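Local coordinates for protein DNA polymerase III subunit beta (Pseudomonas aeruginosa, PDB 4TSZ) that encircles DNA as a sliding ring, conferring tethering and processivity on DNA polymerases and other proteins that bind it, at residues Thr173-Ala185 against Asp355-Arg367. Sequence-based numbering, arbitrary orientation.
Sequences TDGHRLAMCSLDA and DNDDSAYVVMPMR
Two donors grip the carbonyl oxygen of Asp358. Ser182 N reaches Asp358 O at 2.9 Å, and a water donates to the same oxygen at 2.7 Å. That water also bonds Ser182 OG, which Arg169 of the adjacent strand holds as well. From here strands 177-184 and 359-363 run antiparallel, 177° between their directions and 4.6 Å apart at closest approach, with paired backbone bonds at Met180-Ala360 and Leu178-Val362. Leu178 N to Val362 O, at 2.8 Å, is the shortest of these. The ladder finishes with Met364 N bonded to His176 O.

Side chains alternate between the two faces of the sheet. On one, Met180 CG packs on Ala360 CB at 3.7 Å; a chi1 of 73° sets CG between the backbone N and the carbonyl carbon, within touch of this methyl. Beside them, the CB atoms of Leu178 and Val362 lie abreast. On the other face, the methyl of Ala179 approaches the Tyr361 ring obliquely, CB to CD1 3.6 Å, while the phenol OH bonds the carbonyl of Arg142. Helix 323-330 covers this face at Tyr361 and Val363.

Asp174 shapes the preceding turn: its OD1 takes both His176 N, forming an Asx turn, and Arg177 N. Arg177 NE forms a salt bridge with Asp174 OD2 (2.7 Å), in the guanidinium plane but 43° out of the carboxylate plane, and Arg177 NH1 makes a second with Asp328. Backbone hydrogen bonds tie the bound peptide to Gly175, Pro365 and Arg367, and it packs on His176 and Met364. The contact thus fuses the central and C-terminal domains into one continuous sheet through mainly buried, backbone-directed bonding, and its end at Gly175, His176 and Met364 contributes to the peptide-binding site.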
ATOM      1  N   THR E 173     -22.575  -0.889  15.876  1.00 40.99           N
ATOM      2  CA  THR E 173     -22.431   0.258  16.779  1.00 40.43           C
ATOM      3  C   THR E 173     -21.182   0.153  17.650  1.00 39.58           C
ATOM      4  O   THR E 173     -20.732  -0.948  17.962  1.00 36.41           O
ATOM      5  CB  THR E 173     -23.727   0.519  17.595  1.00 48.48           C
ATOM      6  OG1 THR E 173     -23.590   1.742  18.331  1.00 45.70           O
ATOM      7  CG2 THR E 173     -24.099  -0.644  18.526  1.00 45.96           C
ATOM      8  N   ASP E 174     -20.633   1.306  18.036  1.00 36.43           N
ATOM      9  CA  ASP E 174     -19.467   1.396  18.913  1.00 36.26           C
ATOM     10  C   ASP E 174     -19.802   2.200  20.192  1.00 42.40           C
ATOM     11  O   ASP E 174     -18.917   2.507  20.983  1.00 43.29           O
ATOM     12  CB  ASP E 174     -18.253   1.978  18.146  1.00 35.96           C
ATOM     13  CG  ASP E 174     -18.423   3.369  17.564  1.00 37.89           C
ATOM     14  OD1 ASP E 174     -19.436   4.028  17.874  1.00 39.28           O
ATOM     15  OD2 ASP E 174     -17.513   3.823  16.870  1.00 40.16           O
ATOM     16  N   GLY E 175     -21.082   2.540  20.363  1.00 39.98           N
ATOM     17  CA  GLY E 175     -21.553   3.320  21.500  1.00 40.92           C
ATOM     18  C   GLY E 175     -21.636   4.814  21.248  1.00 45.73           C
ATOM     19  O   GLY E 175     -22.288   5.526  22.012  1.00 47.82           O
ATOM     20  N   HIS E 176     -20.956   5.311  20.199  1.00 40.22           N
ATOM     21  CA  HIS E 176     -20.962   6.728  19.811  1.00 40.15           C
ATOM     22  C   HIS E 176     -21.848   6.920  18.580  1.00 42.14           C
ATOM     23  O   HIS E 176     -22.513   7.935  18.448  1.00 42.72           O
ATOM     24  CB  HIS E 176     -19.536   7.234  19.485  1.00 39.86           C
ATOM     25  CG  HIS E 176     -18.577   7.215  20.635  1.00 43.70           C
ATOM     26  ND1 HIS E 176     -19.011   7.218  21.952  1.00 46.86           N
ATOM     27  CD2 HIS E 176     -17.228   7.242  20.623  1.00 44.47           C
ATOM     28  CE1 HIS E 176     -17.911   7.206  22.688  1.00 45.93           C
ATOM     29  NE2 HIS E 176     -16.819   7.229  21.932  1.00 44.94           N
ATOM     30  N   ARG E 177     -21.816   5.953  17.668  1.00 38.10           N
ATOM     31  CA  ARG E 177     -22.558   5.979  16.423  1.00 38.03           C
ATOM     32  C   ARG E 177     -23.078   4.590  16.102  1.00 42.35           C
ATOM     33  O   ARG E 177     -22.556   3.594  16.605  1.00 40.93           O
ATOM     34  CB  ARG E 177     -21.696   6.526  15.265  1.00 37.06           C
ATOM     35  CG  ARG E 177     -20.713   5.495  14.675  1.00 42.56           C
ATOM     36  CD  ARG E 177     -19.354   5.914  15.059  1.00 49.38           C
ATOM     37  NE  ARG E 177     -18.270   5.052  14.585  1.00 52.26           N
ATOM     38  CZ  ARG E 177     -17.662   5.175  13.411  1.00 54.05           C
ATOM     39  NH1 ARG E 177     -18.142   6.002  12.490  1.00 33.94           N
ATOM     40  NH2 ARG E 177     -16.603   4.430  13.127  1.00 35.30           N
ATOM     41  N   LEU E 178     -24.101   4.536  15.251  1.00 40.72           N
ATOM     42  CA  LEU E 178     -24.729   3.291  14.846  1.00 40.36           C
ATOM     43  C   LEU E 178     -25.040   3.333  13.359  1.00 43.04           C
ATOM     44  O   LEU E 178     -25.376   4.387  12.832  1.00 43.17           O
ATOM     45  CB  LEU E 178     -26.015   3.074  15.687  1.00 41.40           C
ATOM     46  CG  LEU E 178     -26.883   1.826  15.405  1.00 45.68           C
ATOM     47  CD1 LEU E 178     -27.548   1.353  16.661  1.00 46.59           C
ATOM     48  CD2 LEU E 178     -27.935   2.096  14.318  1.00 49.33           C
ATOM     49  N   ALA E 179     -24.938   2.170  12.698  1.00 39.39           N
ATOM     50  CA  ALA E 179     -25.314   1.980  11.304  1.00 39.67           C
ATOM     51  C   ALA E 179     -26.253   0.766  11.223  1.00 47.25           C
ATOM     52  O   ALA E 179     -26.019  -0.252  11.877  1.00 46.17           O
ATOM     53  CB  ALA E 179     -24.095   1.763  10.436  1.00 38.57           C
ATOM     54  N   MET E 180     -27.324   0.892  10.453  1.00 45.36           N
ATOM     55  CA  MET E 180     -28.276  -0.193  10.239  1.00 46.58           C
ATOM     56  C   MET E 180     -28.800  -0.218   8.808  1.00 50.96           C
ATOM     57  O   MET E 180     -28.973   0.830   8.190  1.00 51.10           O
ATOM     58  CB  MET E 180     -29.397  -0.218  11.290  1.00 50.08           C
ATOM     59  CG  MET E 180     -30.413   0.883  11.130  1.00 55.19           C
ATOM     60  SD  MET E 180     -31.662   0.982  12.425  1.00 61.35           S
ATOM     61  CE  MET E 180     -32.445  -0.528  12.227  1.00 58.66           C
ATOM     62  N   CYS E 181     -28.993  -1.418   8.269  1.00 48.29           N
ATOM     63  CA  CYS E 181     -29.520  -1.596   6.916  1.00 49.05           C
ATOM     64  C   CYS E 181     -30.507  -2.754   6.921  1.00 55.33           C
ATOM     65  O   CYS E 181     -30.208  -3.794   7.504  1.00 53.77           O
ATOM     66  CB  CYS E 181     -28.397  -1.810   5.905  1.00 47.65           C
ATOM     67  SG  CYS E 181     -28.944  -1.721   4.180  1.00 52.09           S
ATOM     68  N   SER E 182     -31.696  -2.558   6.325  1.00 55.10           N
ATOM     69  CA  SER E 182     -32.752  -3.575   6.269  1.00 57.32           C
ATOM     70  C   SER E 182     -33.126  -3.871   4.826  1.00 67.38           C
ATOM     71  O   SER E 182     -33.217  -2.950   4.010  1.00 67.97           O
ATOM     72  CB  SER E 182     -33.991  -3.107   7.030  1.00 59.76           C
ATOM     73  OG  SER E 182     -33.694  -2.715   8.359  1.00 62.51           O
ATOM     74  N   LEU E 183     -33.329  -5.148   4.508  1.00 67.61           N
ATOM     75  CA  LEU E 183     -33.730  -5.604   3.178  1.00 69.91           C
ATOM     76  C   LEU E 183     -34.808  -6.675   3.316  1.00 77.23           C
ATOM     77  O   LEU E 183     -34.640  -7.609   4.103  1.00 74.73           O
ATOM     78  CB  LEU E 183     -32.528  -6.142   2.369  1.00 69.18           C
ATOM     79  CG  LEU E 183     -31.476  -5.127   1.915  1.00 74.12           C
ATOM     80  CD1 LEU E 183     -30.314  -5.823   1.205  1.00 73.15           C
ATOM     81  CD2 LEU E 183     -32.095  -4.019   1.014  1.00 79.56           C
ATOM     82  N   ASP E 184     -35.927  -6.525   2.581  1.00 79.19           N
ATOM     83  CA  ASP E 184     -37.005  -7.506   2.655  1.00 82.10           C
ATOM     84  C   ASP E 184     -36.691  -8.723   1.783  1.00 88.81           C
ATOM     85  O   ASP E 184     -37.033  -8.767   0.597  1.00 90.22           O
ATOM     86  CB  ASP E 184     -38.408  -6.893   2.440  1.00 86.24           C
ATOM     87  CG  ASP E 184     -38.616  -6.167   1.131  1.00 98.65           C
ATOM     88  OD1 ASP E 184     -38.010  -5.088   0.949  1.00 98.41           O
ATOM     89  OD2 ASP E 184     -39.429  -6.649   0.308  1.00108.80           O
ATOM     90  N   ALA E 185     -35.981  -9.696   2.388  1.00 85.16           N
ATOM     91  CA  ALA E 185     -35.538 -10.939   1.757  1.00 85.56           C
ATOM     92  C   ALA E 185     -36.594 -12.068   1.756  1.00 93.45           C
ATOM     93  O   ALA E 185     -36.353 -13.124   1.161  1.00 93.19           O
ATOM     94  CB  ALA E 185     -34.260 -11.415   2.421  1.00 84.36           C
ATOM     95  N   ASP E 355     -34.087   8.902  -1.008  1.00 58.96           N
ATOM     96  CA  ASP E 355     -35.342   8.275  -1.445  1.00 60.97           C
ATOM     97  C   ASP E 355     -35.876   7.069  -0.666  1.00 63.85           C
ATOM     98  O   ASP E 355     -36.914   6.525  -1.051  1.00 63.66           O
ATOM     99  CB  ASP E 355     -35.262   7.959  -2.957  1.00 63.71           C
ATOM    100  CG  ASP E 355     -34.179   6.956  -3.362  1.00 74.48           C
ATOM    101  OD1 ASP E 355     -33.356   6.562  -2.487  1.00 71.88           O
ATOM    102  OD2 ASP E 355     -34.141   6.574  -4.553  1.00 85.19           O
ATOM    103  N   ASN E 356     -35.186   6.639   0.401  1.00 59.56           N
ATOM    104  CA  ASN E 356     -35.624   5.469   1.178  1.00 59.18           C
ATOM    105  C   ASN E 356     -35.110   5.498   2.626  1.00 60.11           C
ATOM    106  O   ASN E 356     -34.147   6.209   2.930  1.00 57.93           O
ATOM    107  CB  ASN E 356     -35.192   4.166   0.474  1.00 58.33           C
ATOM    108  CG  ASN E 356     -33.706   3.911   0.527  1.00 67.65           C
ATOM    109  OD1 ASN E 356     -33.220   3.210   1.408  1.00 66.59           O
ATOM    110  ND2 ASN E 356     -32.943   4.516  -0.375  1.00 55.89           N
ATOM    111  N   ASP E 357     -35.749   4.699   3.496  1.00 56.43           N
ATOM    112  CA  ASP E 357     -35.393   4.558   4.912  1.00 55.32           C
ATOM    113  C   ASP E 357     -34.703   3.209   5.213  1.00 57.66           C
ATOM    114  O   ASP E 357     -34.476   2.911   6.389  1.00 57.56           O
ATOM    115  CB  ASP E 357     -36.643   4.756   5.808  1.00 58.53           C
ATOM    116  CG  ASP E 357     -37.292   6.134   5.752  1.00 67.94           C
ATOM    117  OD1 ASP E 357     -36.614   7.099   5.317  1.00 67.04           O
ATOM    118  OD2 ASP E 357     -38.464   6.257   6.176  1.00 74.35           O
ATOM    119  N   ASP E 358     -34.349   2.407   4.165  1.00 53.84           N
ATOM    120  CA  ASP E 358     -33.683   1.086   4.297  1.00 52.50           C
ATOM    121  C   ASP E 358     -32.392   1.157   5.097  1.00 52.82           C
ATOM    122  O   ASP E 358     -32.128   0.263   5.899  1.00 51.04           O
ATOM    123  CB  ASP E 358     -33.421   0.420   2.930  1.00 54.72           C
ATOM    124  CG  ASP E 358     -34.649   0.196   2.055  1.00 68.18           C
ATOM    125  OD1 ASP E 358     -35.789   0.216   2.594  1.00 68.62           O
ATOM    126  OD2 ASP E 358     -34.472  -0.023   0.837  1.00 77.03           O
ATOM    127  N   SER E 359     -31.606   2.231   4.891  1.00 49.35           N
ATOM    128  CA  SER E 359     -30.382   2.497   5.635  1.00 47.69           C
ATOM    129  C   SER E 359     -30.659   3.627   6.622  1.00 51.97           C
ATOM    130  O   SER E 359     -31.345   4.586   6.282  1.00 52.70           O
ATOM    131  CB  SER E 359     -29.239   2.880   4.699  1.00 49.54           C
ATOM    132  OG  SER E 359     -28.876   1.786   3.871  1.00 60.02           O
ATOM    133  N   ALA E 360     -30.149   3.492   7.852  1.00 47.88           N
ATOM    134  CA  ALA E 360     -30.292   4.498   8.903  1.00 47.23           C
ATOM    135  C   ALA E 360     -28.989   4.604   9.696  1.00 46.24           C
ATOM    136  O   ALA E 360     -28.385   3.592  10.051  1.00 43.85           O
ATOM    137  CB  ALA E 360     -31.470   4.165   9.812  1.00 48.97           C
ATOM    138  N   TYR E 361     -28.533   5.838   9.914  1.00 42.05           N
ATOM    139  CA  TYR E 361     -27.276   6.125  10.601  1.00 40.08           C
ATOM    140  C   TYR E 361     -27.513   7.085  11.730  1.00 45.47           C
ATOM    141  O   TYR E 361     -28.151   8.112  11.549  1.00 45.41           O
ATOM    142  CB  TYR E 361     -26.223   6.665   9.623  1.00 39.25           C
ATOM    143  CG  TYR E 361     -26.032   5.737   8.445  1.00 40.04           C
ATOM    144  CD1 TYR E 361     -25.186   4.635   8.535  1.00 40.26           C
ATOM    145  CD2 TYR E 361     -26.766   5.905   7.272  1.00 41.43           C
ATOM    146  CE1 TYR E 361     -25.064   3.727   7.482  1.00 39.97           C
ATOM    147  CE2 TYR E 361     -26.648   5.006   6.209  1.00 42.00           C
ATOM    148  CZ  TYR E 361     -25.794   3.917   6.319  1.00 45.63           C
ATOM    149  OH  TYR E 361     -25.648   3.041   5.270  1.00 40.92           O
ATOM    150  N   VAL E 362     -27.023   6.729  12.914  1.00 43.09           N
ATOM    151  CA  VAL E 362     -27.209   7.526  14.128  1.00 43.89           C
ATOM    152  C   VAL E 362     -25.843   7.992  14.624  1.00 45.76           C
ATOM    153  O   VAL E 362     -24.939   7.175  14.738  1.00 44.33           O
ATOM    154  CB  VAL E 362     -27.979   6.712  15.197  1.00 49.29           C
ATOM    155  CG1 VAL E 362     -28.259   7.557  16.433  1.00 49.99           C
ATOM    156  CG2 VAL E 362     -29.285   6.145  14.624  1.00 50.07           C
ATOM    157  N   VAL E 363     -25.675   9.308  14.858  1.00 41.47           N
ATOM    158  CA  VAL E 363     -24.413   9.849  15.349  1.00 40.10           C
ATOM    159  C   VAL E 363     -24.690  10.696  16.587  1.00 44.19           C
ATOM    160  O   VAL E 363     -25.357  11.725  16.474  1.00 45.18           O
ATOM    161  CB  VAL E 363     -23.596  10.648  14.277  1.00 42.57           C
ATOM    162  CG1 VAL E 363     -22.237  11.079  14.837  1.00 41.87           C
ATOM    163  CG2 VAL E 363     -23.397   9.849  12.995  1.00 41.44           C
ATOM    164  N   MET E 364     -24.149  10.298  17.752  1.00 40.07           N
ATOM    165  CA  MET E 364     -24.270  11.098  18.974  1.00 40.39           C
ATOM    166  C   MET E 364     -23.371  12.337  18.820  1.00 43.56           C
ATOM    167  O   MET E 364     -22.249  12.225  18.302  1.00 40.68           O
ATOM    168  CB  MET E 364     -23.836  10.324  20.237  1.00 42.59           C
ATOM    169  CG  MET E 364     -24.916   9.450  20.832  1.00 46.84           C
ATOM    170  SD  MET E 364     -26.513  10.275  21.186  1.00 52.18           S
ATOM    171  CE  MET E 364     -26.118  11.130  22.684  1.00 49.36           C
ATOM    172  N   PRO E 365     -23.843  13.520  19.256  1.00 41.57           N
ATOM    173  CA  PRO E 365     -22.998  14.719  19.142  1.00 42.06           C
ATOM    174  C   PRO E 365     -21.877  14.790  20.192  1.00 47.03           C
ATOM    175  O   PRO E 365     -21.716  13.889  21.021  1.00 46.25           O
ATOM    176  CB  PRO E 365     -24.010  15.861  19.318  1.00 44.62           C
ATOM    177  CG  PRO E 365     -25.045  15.303  20.209  1.00 49.01           C
ATOM    178  CD  PRO E 365     -25.144  13.835  19.879  1.00 43.48           C
ATOM    179  N   MET E 366     -21.091  15.873  20.125  1.00 45.39           N
ATOM    180  CA  MET E 366     -20.018  16.209  21.054  1.00 45.08           C
ATOM    181  C   MET E 366     -20.435  17.496  21.769  1.00 53.48           C
ATOM    182  O   MET E 366     -21.085  18.355  21.163  1.00 53.54           O
ATOM    183  CB  MET E 366     -18.709  16.482  20.298  1.00 45.86           C
ATOM    184  CG  MET E 366     -18.054  15.254  19.712  1.00 47.18           C
ATOM    185  SD  MET E 366     -16.607  15.695  18.723  1.00 49.00           S
ATOM    186  CE  MET E 366     -15.481  16.254  19.989  1.00 46.02           C
ATOM    187  N   ARG E 367     -20.041  17.644  23.043  1.00 53.42           N
ATOM    188  CA  ARG E 367     -20.328  18.861  23.802  1.00 54.90           C
ATOM    189  C   ARG E 367     -19.404  19.963  23.294  1.00 58.64           C
ATOM    190  O   ARG E 367     -18.197  19.745  23.156  1.00 57.10           O
ATOM    191  CB  ARG E 367     -20.150  18.638  25.319  1.00 56.80           C
TER
HETATM  192  O   HOH W   1     -32.708  -0.336   8.435  1.00 51.56           O